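Local coordinates for glucose-6-phosphate isomerase (Plasmodium falciparum, PDB 3QKI), which probably interconverts alpha-D-glucose 6-phosphate and beta-D-fructose 6-phosphate, the second step of glycolysis, as a member of the GPI family, at residues I392-K402 against N414-E422; T425-H436 against L468-L479. All coordinates share one frame; numbering follows the deposited sequence.

Contact 1. Residues I392-K402 against N414-E422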
loop_
_atom_site.group_PDB
_atom_site.type_symbol
_atom_site.label_atom_id
_atom_site.label_comp_id
_atom_site.label_asym_id
_atom_site.label_seq_id
_atom_site.Cartn_x
_atom_site.Cartn_y
_atom_site.Cartn_z
ATOM N N ILE A 392 1.283 8.177 -6.039
ATOM C CA ILE A 392 0.155 9.103 -5.844
ATOM C C ILE A 392 0.009 9.525 -4.374
ATOM O O ILE A 392 -0.266 10.689 -4.120
ATOM C CB ILE A 392 -1.176 8.602 -6.499
ATOM C CG1 ILE A 392 -0.986 8.398 -8.015
ATOM C CG2 ILE A 392 -2.368 9.546 -6.212
ATOM C CD1 ILE A 392 -0.322 9.614 -8.790
ATOM N N GLN A 393 0.276 8.621 -3.426
ATOM C CA GLN A 393 0.270 8.917 -1.981
ATOM C C GLN A 393 1.201 10.047 -1.632
ATOM O O GLN A 393 0.749 10.983 -0.980
ATOM C CB GLN A 393 0.686 7.689 -1.178
ATOM C CG GLN A 393 -0.448 6.942 -0.630
ATOM C CD GLN A 393 0.036 5.831 0.275
ATOM O OE1 GLN A 393 1.219 5.459 0.297
ATOM N NE2 GLN A 393 -0.883 5.286 1.050
ATOM N N GLN A 394 2.505 9.998 -2.067
ATOM C CA GLN A 394 3.419 11.112 -1.797
ATOM C C GLN A 394 3.008 12.373 -2.574
ATOM O O GLN A 394 2.908 13.450 -1.976
ATOM C CB GLN A 394 4.890 10.776 -2.085
ATOM C CG GLN A 394 5.769 12.039 -1.900
ATOM C CD GLN A 394 7.210 11.891 -2.226
ATOM O OE1 GLN A 394 7.579 11.167 -3.123
ATOM N NE2 GLN A 394 8.060 12.601 -1.500
ATOM N N LEU A 395 2.774 12.241 -3.894
ATOM C CA LEU A 395 2.408 13.350 -4.769
ATOM C C LEU A 395 1.238 14.146 -4.189
ATOM O O LEU A 395 1.327 15.359 -4.091
ATOM C CB LEU A 395 2.099 12.850 -6.195
ATOM C CG LEU A 395 1.608 13.916 -7.211
ATOM C CD1 LEU A 395 2.672 14.969 -7.480
ATOM C CD2 LEU A 395 1.201 13.269 -8.514
ATOM N N SER A 396 0.181 13.452 -3.735
ATOM C CA SER A 396 -1.001 14.102 -3.168
ATOM C C SER A 396 -0.778 14.580 -1.741
ATOM O O SER A 396 -0.962 15.758 -1.454
ATOM C CB SER A 396 -2.186 13.137 -3.192
ATOM O OG SER A 396 -2.382 12.695 -4.527
ATOM N N MET A 397 -0.444 13.639 -0.837
ATOM C CA MET A 397 -0.341 13.882 0.589
ATOM C C MET A 397 0.746 14.837 1.022
ATOM O O MET A 397 0.519 15.645 1.924
ATOM C CB MET A 397 -0.318 12.568 1.372
ATOM C CG MET A 397 -1.599 11.768 1.169
ATOM S SD MET A 397 -1.611 10.124 1.850
ATOM C CE MET A 397 -1.764 10.455 3.623
ATOM N N GLU A 398 1.923 14.752 0.406
ATOM C CA GLU A 398 3.012 15.655 0.764
ATOM C C GLU A 398 2.785 17.035 0.164
ATOM O O GLU A 398 3.185 18.033 0.750
ATOM C CB GLU A 398 4.371 15.034 0.422
ATOM C CG GLU A 398 5.545 15.798 1.001
ATOM C CD GLU A 398 6.886 15.196 0.657
ATOM O OE1 GLU A 398 7.284 15.264 -0.528
ATOM O OE2 GLU A 398 7.537 14.644 1.573
ATOM N N SER A 399 2.102 17.118 -0.980
ATOM C CA SER A 399 1.854 18.427 -1.576
ATOM C C SER A 399 0.737 19.115 -0.820
ATOM O O SER A 399 0.871 20.257 -0.441
ATOM C CB SER A 399 1.416 18.311 -3.046
ATOM O OG SER A 399 2.392 17.782 -3.926
ATOM N N ASN A 400 -0.385 18.410 -0.618
ATOM C CA ASN A 400 -1.593 19.021 -0.105
ATOM C C ASN A 400 -1.992 18.764 1.354
ATOM O O ASN A 400 -3.031 19.261 1.775
ATOM C CB ASN A 400 -2.746 18.828 -1.121
ATOM C CG ASN A 400 -2.522 19.499 -2.457
ATOM O OD1 ASN A 400 -1.567 20.267 -2.673
ATOM N ND2 ASN A 400 -3.370 19.198 -3.408
ATOM N N GLY A 401 -1.174 18.030 2.101
ATOM C CA GLY A 401 -1.403 17.736 3.524
ATOM C C GLY A 401 -0.836 18.881 4.342
ATOM O O GLY A 401 0.239 18.778 4.932
ATOM N N LYS A 402 -1.513 20.026 4.279
ATOM C CA LYS A 402 -1.084 21.306 4.877
ATOM C C LYS A 402 -2.183 21.872 5.772
ATOM O O LYS A 402 -3.329 21.437 5.684
ATOM C CB LYS A 402 -0.757 22.321 3.741
ATOM C CG LYS A 402 0.279 21.846 2.721
ATOM C CD LYS A 402 1.712 21.846 3.292
ATOM C CE LYS A 402 2.683 20.989 2.488
ATOM N NZ LYS A 402 2.870 21.457 1.092
ATOM N N ASN A 414 -10.807 21.154 5.473
ATOM C CA ASN A 414 -10.168 19.960 4.948
ATOM C C ASN A 414 -9.107 20.267 3.908
ATOM O O ASN A 414 -9.334 21.075 3.015
ATOM C CB ASN A 414 -11.208 19.002 4.346
ATOM C CG ASN A 414 -12.112 18.351 5.357
ATOM O OD1 ASN A 414 -11.912 18.450 6.564
ATOM N ND2 ASN A 414 -13.134 17.665 4.872
ATOM N N THR A 415 -7.952 19.606 4.030
ATOM C CA THR A 415 -6.929 19.672 3.002
ATOM C C THR A 415 -6.861 18.302 2.345
ATOM O O THR A 415 -7.928 17.702 2.128
ATOM C CB THR A 415 -5.660 20.425 3.409
ATOM O OG1 THR A 415 -5.014 19.739 4.498
ATOM C CG2 THR A 415 -5.952 21.902 3.767
ATOM N N CYS A 416 -5.659 17.800 2.011
ATOM C CA CYS A 416 -5.567 16.523 1.291
ATOM C C CYS A 416 -6.188 15.349 2.011
ATOM O O CYS A 416 -6.004 15.182 3.222
ATOM C CB CYS A 416 -4.139 16.207 0.881
ATOM S SG CYS A 416 -4.024 14.897 -0.343
ATOM N N GLN A 417 -6.883 14.511 1.234
ATOM C CA GLN A 417 -7.456 13.259 1.714
ATOM C C GLN A 417 -6.333 12.250 2.000
ATOM O O GLN A 417 -5.195 12.429 1.544
ATOM C CB GLN A 417 -8.368 12.641 0.632
ATOM C CG GLN A 417 -9.625 13.441 0.315
ATOM C CD GLN A 417 -9.452 14.224 -0.958
ATOM O OE1 GLN A 417 -8.441 14.888 -1.164
ATOM N NE2 GLN A 417 -10.443 14.147 -1.853
ATOM N N VAL A 418 -6.663 11.171 2.714
ATOM C CA VAL A 418 -5.744 10.049 2.900
ATOM C C VAL A 418 -5.903 9.224 1.606
ATOM O O VAL A 418 -7.016 8.858 1.245
ATOM C CB VAL A 418 -6.082 9.193 4.135
ATOM C CG1 VAL A 418 -5.351 7.865 4.076
ATOM C CG2 VAL A 418 -5.740 9.933 5.420
ATOM N N TYR A 419 -4.801 8.984 0.898
ATOM C CA TYR A 419 -4.805 8.185 -0.326
ATOM C C TYR A 419 -4.292 6.799 -0.004
ATOM O O TYR A 419 -3.329 6.649 0.757
ATOM C CB TYR A 419 -3.891 8.817 -1.379
ATOM C CG TYR A 419 -4.531 9.912 -2.180
ATOM C CD1 TYR A 419 -4.854 9.721 -3.518
ATOM C CD2 TYR A 419 -4.789 11.160 -1.613
ATOM C CE1 TYR A 419 -5.408 10.751 -4.280
ATOM C CE2 TYR A 419 -5.403 12.175 -2.349
ATOM C CZ TYR A 419 -5.684 11.975 -3.690
ATOM O OH TYR A 419 -6.236 12.995 -4.431
ATOM N N PHE A 420 -4.930 5.782 -0.591
ATOM C CA PHE A 420 -4.517 4.397 -0.408
ATOM C C PHE A 420 -5.042 3.584 -1.590
ATOM O O PHE A 420 -5.763 4.107 -2.451
ATOM C CB PHE A 420 -5.029 3.837 0.947
ATOM C CG PHE A 420 -6.501 3.487 0.957
ATOM C CD1 PHE A 420 -6.922 2.157 0.867
ATOM C CD2 PHE A 420 -7.474 4.488 1.009
ATOM C CE1 PHE A 420 -8.284 1.837 0.859
ATOM C CE2 PHE A 420 -8.834 4.170 0.993
ATOM C CZ PHE A 420 -9.230 2.847 0.930
ATOM N N GLY A 421 -4.689 2.316 -1.622
ATOM C CA GLY A 421 -5.173 1.438 -2.667
ATOM C C GLY A 421 -4.259 0.295 -3.007
ATOM O O GLY A 421 -3.086 0.271 -2.624
ATOM N N GLU A 422 -4.826 -0.649 -3.746
ATOM C CA GLU A 422 -4.181 -1.829 -4.300
ATOM C C GLU A 422 -4.801 -2.044 -5.667
ATOM O O GLU A 422 -5.967 -1.688 -5.857
ATOM C CB GLU A 422 -4.449 -3.072 -3.423
ATOM C CG GLU A 422 -3.587 -3.143 -2.159
ATOM C CD GLU A 422 -2.074 -3.075 -2.314
ATOM O OE1 GLU A 422 -1.530 -3.538 -3.345
ATOM O OE2 GLU A 422 -1.423 -2.600 -1.359
HETATM O O HOH W 1 -4.406 12.791 -6.677
#
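S396 of helix 388-400 lays its CB over one face of the Y419 ring, 3.7 Å from the centroid, in a CH-pi contact. The helix and strand 418-420, outermost in the mixed sheet of this chain, run antiparallel, as the helix and return strand of a beta-alpha-beta unit that starts at strand 375-380. CG2 of I392 meets the same ring obliquely at CD1. The backbone of the same tyrosine is met by Q393: NE2 donates to Y419 O at 2.8 Å (163°), with that oxygen lying in the amide plane. The M397 chain is extended at chi2 (172°), which carries SD to Y419 N, the donor of a weak, nearly straight hydrogen bond of 3.5 Å; the bend at chi3 then turns CE toward V418 CA. C416 turns its SG in against the carbonyl of S396.

The last helical residue and the turn after it are joined to the loop before the strand by two bonds to carbonyls. C416 N reaches N400 O at 3.0 Å from above the carbonyl plane, and T415 OG1 donates to K402 O at 2.7 Å, in plane. G401, centre of an inverse gamma turn, swings the chain out of the helix between those acceptors.

Behind this first shell, R312 pairs with E398, a fructose 6-phosphate binding residue on the side of the helix turned from the strand, and F420 of the second subunit packs on Q393. S396 OG is held by I392 O at 2.9 Å, and one water donates to both S396 OG, at 3.0 Å, and Y419 OH.

Contact 2. Residues T425-H436 against L468-L479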
loop_
_atom_site.group_PDB
_atom_site.type_symbol
_atom_site.label_atom_id
_atom_site.label_comp_id
_atom_site.label_asym_id
_atom_site.label_seq_id
_atom_site.Cartn_x
_atom_site.Cartn_y
_atom_site.Cartn_z
ATOM N N THR A 425 -7.977 -6.944 -9.355
ATOM C CA THR A 425 -8.988 -7.348 -8.377
ATOM C C THR A 425 -8.438 -7.547 -6.958
ATOM O O THR A 425 -9.226 -7.878 -6.076
ATOM C CB THR A 425 -9.700 -8.641 -8.854
ATOM O OG1 THR A 425 -8.715 -9.659 -9.085
ATOM C CG2 THR A 425 -10.571 -8.423 -10.076
ATOM N N ASN A 426 -7.116 -7.360 -6.719
ATOM C CA ASN A 426 -6.545 -7.543 -5.370
ATOM C C ASN A 426 -7.217 -6.721 -4.264
ATOM O O ASN A 426 -7.599 -7.296 -3.242
ATOM C CB ASN A 426 -5.048 -7.301 -5.361
ATOM C CG ASN A 426 -4.245 -8.281 -6.144
ATOM O OD1 ASN A 426 -4.747 -9.259 -6.661
ATOM N ND2 ASN A 426 -2.957 -8.047 -6.231
ATOM N N GLY A 427 -7.347 -5.399 -4.464
ATOM C CA GLY A 427 -7.977 -4.517 -3.481
ATOM C C GLY A 427 -9.420 -4.923 -3.251
ATOM O O GLY A 427 -9.926 -4.930 -2.130
ATOM N N GLN A 428 -10.061 -5.340 -4.334
ATOM C CA GLN A 428 -11.421 -5.819 -4.383
ATOM C C GLN A 428 -11.670 -6.982 -3.429
ATOM O O GLN A 428 -12.646 -6.957 -2.676
ATOM C CB GLN A 428 -11.800 -6.133 -5.841
ATOM C CG GLN A 428 -13.222 -6.625 -6.035
ATOM C CD GLN A 428 -13.491 -6.899 -7.495
ATOM O OE1 GLN A 428 -13.138 -6.107 -8.397
ATOM N NE2 GLN A 428 -14.127 -8.019 -7.755
ATOM N N HIS A 429 -10.735 -7.952 -3.389
ATOM C CA HIS A 429 -10.853 -9.105 -2.486
ATOM C C HIS A 429 -10.313 -8.861 -1.078
ATOM O O HIS A 429 -10.351 -9.755 -0.226
ATOM C CB HIS A 429 -10.246 -10.346 -3.138
ATOM C CG HIS A 429 -10.923 -10.674 -4.433
ATOM N ND1 HIS A 429 -12.271 -10.983 -4.480
ATOM C CD2 HIS A 429 -10.430 -10.685 -5.692
ATOM C CE1 HIS A 429 -12.552 -11.181 -5.757
ATOM N NE2 HIS A 429 -11.478 -11.022 -6.525
ATOM N N SER A 430 -9.837 -7.646 -0.828
ATOM C CA SER A 430 -9.242 -7.278 0.442
ATOM C C SER A 430 -10.128 -6.381 1.286
ATOM O O SER A 430 -10.567 -6.813 2.340
ATOM C CB SER A 430 -7.884 -6.624 0.217
ATOM O OG SER A 430 -7.355 -6.100 1.423
ATOM N N PHE A 431 -10.391 -5.146 0.828
ATOM C CA PHE A 431 -11.109 -4.154 1.614
ATOM C C PHE A 431 -12.392 -3.559 0.990
ATOM O O PHE A 431 -12.950 -2.634 1.592
ATOM C CB PHE A 431 -10.137 -3.020 1.997
ATOM C CG PHE A 431 -9.420 -2.420 0.799
ATOM C CD1 PHE A 431 -10.088 -1.568 -0.085
ATOM C CD2 PHE A 431 -8.083 -2.727 0.541
ATOM C CE1 PHE A 431 -9.448 -1.077 -1.227
ATOM C CE2 PHE A 431 -7.440 -2.221 -0.591
ATOM C CZ PHE A 431 -8.128 -1.404 -1.473
ATOM N N TYR A 432 -12.869 -4.060 -0.171
ATOM C CA TYR A 432 -14.111 -3.503 -0.739
ATOM C C TYR A 432 -15.348 -3.712 0.134
ATOM O O TYR A 432 -16.314 -2.987 -0.020
ATOM C CB TYR A 432 -14.406 -3.989 -2.139
ATOM C CG TYR A 432 -13.629 -3.340 -3.258
ATOM C CD1 TYR A 432 -12.365 -2.799 -3.037
ATOM C CD2 TYR A 432 -14.075 -3.424 -4.571
ATOM C CE1 TYR A 432 -11.577 -2.333 -4.092
ATOM C CE2 TYR A 432 -13.308 -2.939 -5.632
ATOM C CZ TYR A 432 -12.045 -2.429 -5.392
ATOM O OH TYR A 432 -11.279 -2.031 -6.462
ATOM N N GLN A 433 -15.298 -4.649 1.091
ATOM C CA GLN A 433 -16.407 -4.841 2.034
ATOM C C GLN A 433 -16.725 -3.458 2.677
ATOM O O GLN A 433 -17.884 -3.034 2.692
ATOM C CB GLN A 433 -16.002 -5.863 3.116
ATOM C CG GLN A 433 -16.852 -5.821 4.375
ATOM C CD GLN A 433 -18.303 -6.118 4.108
ATOM O OE1 GLN A 433 -18.659 -7.065 3.390
ATOM N NE2 GLN A 433 -19.180 -5.326 4.713
ATOM N N LEU A 434 -15.677 -2.758 3.173
ATOM C CA LEU A 434 -15.783 -1.436 3.800
ATOM C C LEU A 434 -16.257 -0.375 2.789
ATOM O O LEU A 434 -17.152 0.412 3.106
ATOM C CB LEU A 434 -14.446 -1.038 4.454
ATOM C CG LEU A 434 -14.427 0.264 5.257
ATOM C CD1 LEU A 434 -13.419 0.228 6.331
ATOM C CD2 LEU A 434 -14.080 1.455 4.366
ATOM N N ILE A 435 -15.695 -0.390 1.574
ATOM C CA ILE A 435 -16.055 0.561 0.502
ATOM C C ILE A 435 -17.536 0.430 0.128
ATOM O O ILE A 435 -18.161 1.438 -0.215
ATOM C CB ILE A 435 -15.073 0.497 -0.710
ATOM C CG1 ILE A 435 -13.617 0.777 -0.244
ATOM C CG2 ILE A 435 -15.490 1.469 -1.845
ATOM C CD1 ILE A 435 -12.513 0.900 -1.368
ATOM N N HIS A 436 -18.115 -0.787 0.236
ATOM C CA HIS A 436 -19.541 -0.983 -0.073
ATOM C C HIS A 436 -20.450 -0.774 1.114
ATOM O O HIS A 436 -21.559 -0.273 0.927
ATOM C CB HIS A 436 -19.818 -2.371 -0.679
ATOM C CG HIS A 436 -19.374 -2.484 -2.105
ATOM N ND1 HIS A 436 -20.184 -2.038 -3.155
ATOM C CD2 HIS A 436 -18.206 -2.931 -2.615
ATOM C CE1 HIS A 436 -19.491 -2.266 -4.260
ATOM N NE2 HIS A 436 -18.295 -2.792 -3.989
ATOM N N LEU A 468 -11.112 -9.654 -15.828
ATOM C CA LEU A 468 -10.649 -8.556 -14.963
ATOM C C LEU A 468 -11.571 -7.339 -15.143
ATOM O O LEU A 468 -12.004 -6.723 -14.155
ATOM C CB LEU A 468 -9.205 -8.194 -15.356
ATOM C CG LEU A 468 -8.606 -6.897 -14.765
ATOM C CD1 LEU A 468 -8.325 -7.056 -13.264
ATOM C CD2 LEU A 468 -7.349 -6.497 -15.525
ATOM N N MET A 469 -11.884 -7.019 -16.413
ATOM C CA MET A 469 -12.659 -5.844 -16.786
ATOM C C MET A 469 -14.146 -5.891 -16.479
ATOM O O MET A 469 -14.750 -4.841 -16.302
ATOM C CB MET A 469 -12.306 -5.345 -18.207
ATOM C CG MET A 469 -10.847 -4.832 -18.321
ATOM S SD MET A 469 -10.493 -3.421 -17.207
ATOM C CE MET A 469 -11.167 -2.038 -18.208
ATOM N N THR A 470 -14.721 -7.088 -16.292
ATOM C CA THR A 470 -16.126 -7.184 -15.875
ATOM C C THR A 470 -16.293 -6.469 -14.506
ATOM O O THR A 470 -17.315 -5.839 -14.260
ATOM C CB THR A 470 -16.602 -8.643 -15.760
ATOM O OG1 THR A 470 -15.905 -9.331 -14.713
ATOM C CG2 THR A 470 -16.509 -9.393 -17.062
ATOM N N ASN A 471 -15.252 -6.556 -13.656
ATOM C CA ASN A 471 -15.196 -5.963 -12.312
ATOM C C ASN A 471 -15.024 -4.472 -12.346
ATOM O O ASN A 471 -15.598 -3.775 -11.521
ATOM C CB ASN A 471 -14.094 -6.610 -11.487
ATOM C CG ASN A 471 -14.258 -8.080 -11.331
ATOM O OD1 ASN A 471 -15.004 -8.548 -10.479
ATOM N ND2 ASN A 471 -13.583 -8.837 -12.159
ATOM N N PHE A 472 -14.270 -3.962 -13.316
ATOM C CA PHE A 472 -14.033 -2.529 -13.475
ATOM C C PHE A 472 -15.383 -1.838 -13.664
ATOM O O PHE A 472 -15.671 -0.888 -12.943
ATOM C CB PHE A 472 -13.092 -2.285 -14.691
ATOM C CG PHE A 472 -12.840 -0.846 -15.085
ATOM C CD1 PHE A 472 -11.878 -0.082 -14.421
ATOM C CD2 PHE A 472 -13.530 -0.268 -16.148
ATOM C CE1 PHE A 472 -11.629 1.242 -14.796
ATOM C CE2 PHE A 472 -13.276 1.061 -16.531
ATOM C CZ PHE A 472 -12.326 1.807 -15.845
ATOM N N PHE A 473 -16.238 -2.346 -14.587
ATOM C CA PHE A 473 -17.551 -1.736 -14.859
ATOM C C PHE A 473 -18.559 -1.986 -13.729
ATOM O O PHE A 473 -19.222 -1.052 -13.281
ATOM C CB PHE A 473 -18.094 -2.187 -16.226
ATOM C CG PHE A 473 -17.207 -1.773 -17.385
ATOM C CD1 PHE A 473 -17.206 -0.459 -17.852
ATOM C CD2 PHE A 473 -16.339 -2.687 -17.984
ATOM C CE1 PHE A 473 -16.364 -0.069 -18.911
ATOM C CE2 PHE A 473 -15.498 -2.294 -19.035
ATOM C CZ PHE A 473 -15.508 -0.984 -19.481
ATOM N N ALA A 474 -18.647 -3.240 -13.251
ATOM C CA ALA A 474 -19.582 -3.670 -12.226
ATOM C C ALA A 474 -19.388 -2.995 -10.887
ATOM O O ALA A 474 -20.395 -2.662 -10.255
ATOM C CB ALA A 474 -19.516 -5.162 -12.044
ATOM N N GLN A 475 -18.115 -2.825 -10.436
ATOM C CA GLN A 475 -17.824 -2.222 -9.141
ATOM C C GLN A 475 -18.317 -0.778 -9.117
ATOM O O GLN A 475 -18.984 -0.392 -8.168
ATOM C CB GLN A 475 -16.328 -2.340 -8.763
ATOM C CG GLN A 475 -15.901 -3.757 -8.335
ATOM C CD GLN A 475 -16.531 -4.203 -7.038
ATOM O OE1 GLN A 475 -16.764 -3.411 -6.124
ATOM N NE2 GLN A 475 -16.810 -5.486 -6.927
ATOM N N ALA A 476 -18.030 -0.006 -10.171
ATOM C CA ALA A 476 -18.455 1.395 -10.283
ATOM C C ALA A 476 -20.000 1.480 -10.198
ATOM O O ALA A 476 -20.526 2.279 -9.428
ATOM C CB ALA A 476 -17.959 1.984 -11.606
ATOM N N ASP A 477 -20.709 0.610 -10.941
ATOM C CA ASP A 477 -22.164 0.569 -10.909
ATOM C C ASP A 477 -22.729 0.106 -9.557
ATOM O O ASP A 477 -23.672 0.723 -9.085
ATOM C CB ASP A 477 -22.724 -0.260 -12.061
ATOM C CG ASP A 477 -22.605 0.414 -13.424
ATOM O OD1 ASP A 477 -22.348 1.656 -13.468
ATOM O OD2 ASP A 477 -22.768 -0.297 -14.455
ATOM N N ALA A 478 -22.148 -0.949 -8.927
ATOM C CA ALA A 478 -22.598 -1.460 -7.626
ATOM C C ALA A 478 -22.473 -0.347 -6.544
ATOM O O ALA A 478 -23.380 -0.166 -5.724
ATOM C CB ALA A 478 -21.790 -2.701 -7.220
ATOM N N LEU A 479 -21.369 0.402 -6.567
ATOM C CA LEU A 479 -21.142 1.498 -5.621
ATOM C C LEU A 479 -22.181 2.602 -5.811
ATOM O O LEU A 479 -22.743 3.082 -4.833
ATOM C CB LEU A 479 -19.711 2.047 -5.743
ATOM C CG LEU A 479 -18.605 1.156 -5.107
ATOM C CD1 LEU A 479 -17.214 1.646 -5.509
ATOM C CD2 LEU A 479 -18.742 1.099 -3.594
HETATM O O HOH W 2 -22.678 -0.668 -3.191
#
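H436 and Q475 meet at about a right angle between helices 428-437 and 464-481; the axes of their segments 428-436 and 468-479 run roughly parallel, 25° apart. This helix pair packs against the mixed sheet of the fold, with I435 and L479 both resting on V443 of strand 443-448. The two segment axes stay 11.4 Å apart, and long polar side chains bridge much of the interval. The imidazole of H436 presents its edge: NE2 donates to Q475 OE1 at 2.7 Å, and the bond lies in both the ring plane and the carbonyl plane although ring and amide are turned 77° from each other. A bend at chi2 (-67°) folds the Q475 chain back, and its OE1 also sits at the edge of the Y432 ring, 3.1 Å from CD2.

One turn before Y432, Q428 reaches straight across, CG anti to the backbone N and the chain extended beyond it. Its NE2 gives N471 OD1 a nearly straight bond of 2.9 Å; the acceptor is in the Q428 amide plane, whereas the donor stands above the carbonyl plane of N471. Y381 OH bonds to both Q428 OE1 and Y432 OH, tying these two side chains to a neighbouring loop.

Van der Waals contacts lie at both ends. CG2 of T425, which follows a cis peptide bond, packs on L468 CD1 and beside N471 ND2. L479 lies across H436, its CD2 over one ring face in a CH-pi contact 3.6 Å from the centroid, and the same methyl meets I435 CG2. A water hydrogen-bonds to H436 ND1 at 2.8 Å, in the ring plane, and donates to A478 O.

How the contacts relate
Contacts 1 and 2 follow one another along the chain, their centres 22 Å apart, and strand 418-420 leads through a short connection into helix 428-437. They touch where F420 and F431 meet edge-to-face, F420 CE1 lying 3.8 Å from F431 CE1, and where E422 CB packs on G427 CA. Q394 and E398 of contact 1 and H429 of contact 2, all seen to bind fructose 6-phosphate, sit on the segments but take no part in the packing; this chain carries no ligand. Q394 packs on H429 of the second subunit, consistent with a sugar-phosphate site built from both subunits, as in other family members. Nearby, G401 O accepts a hydrogen bond from Q433 NE2 of that subunit.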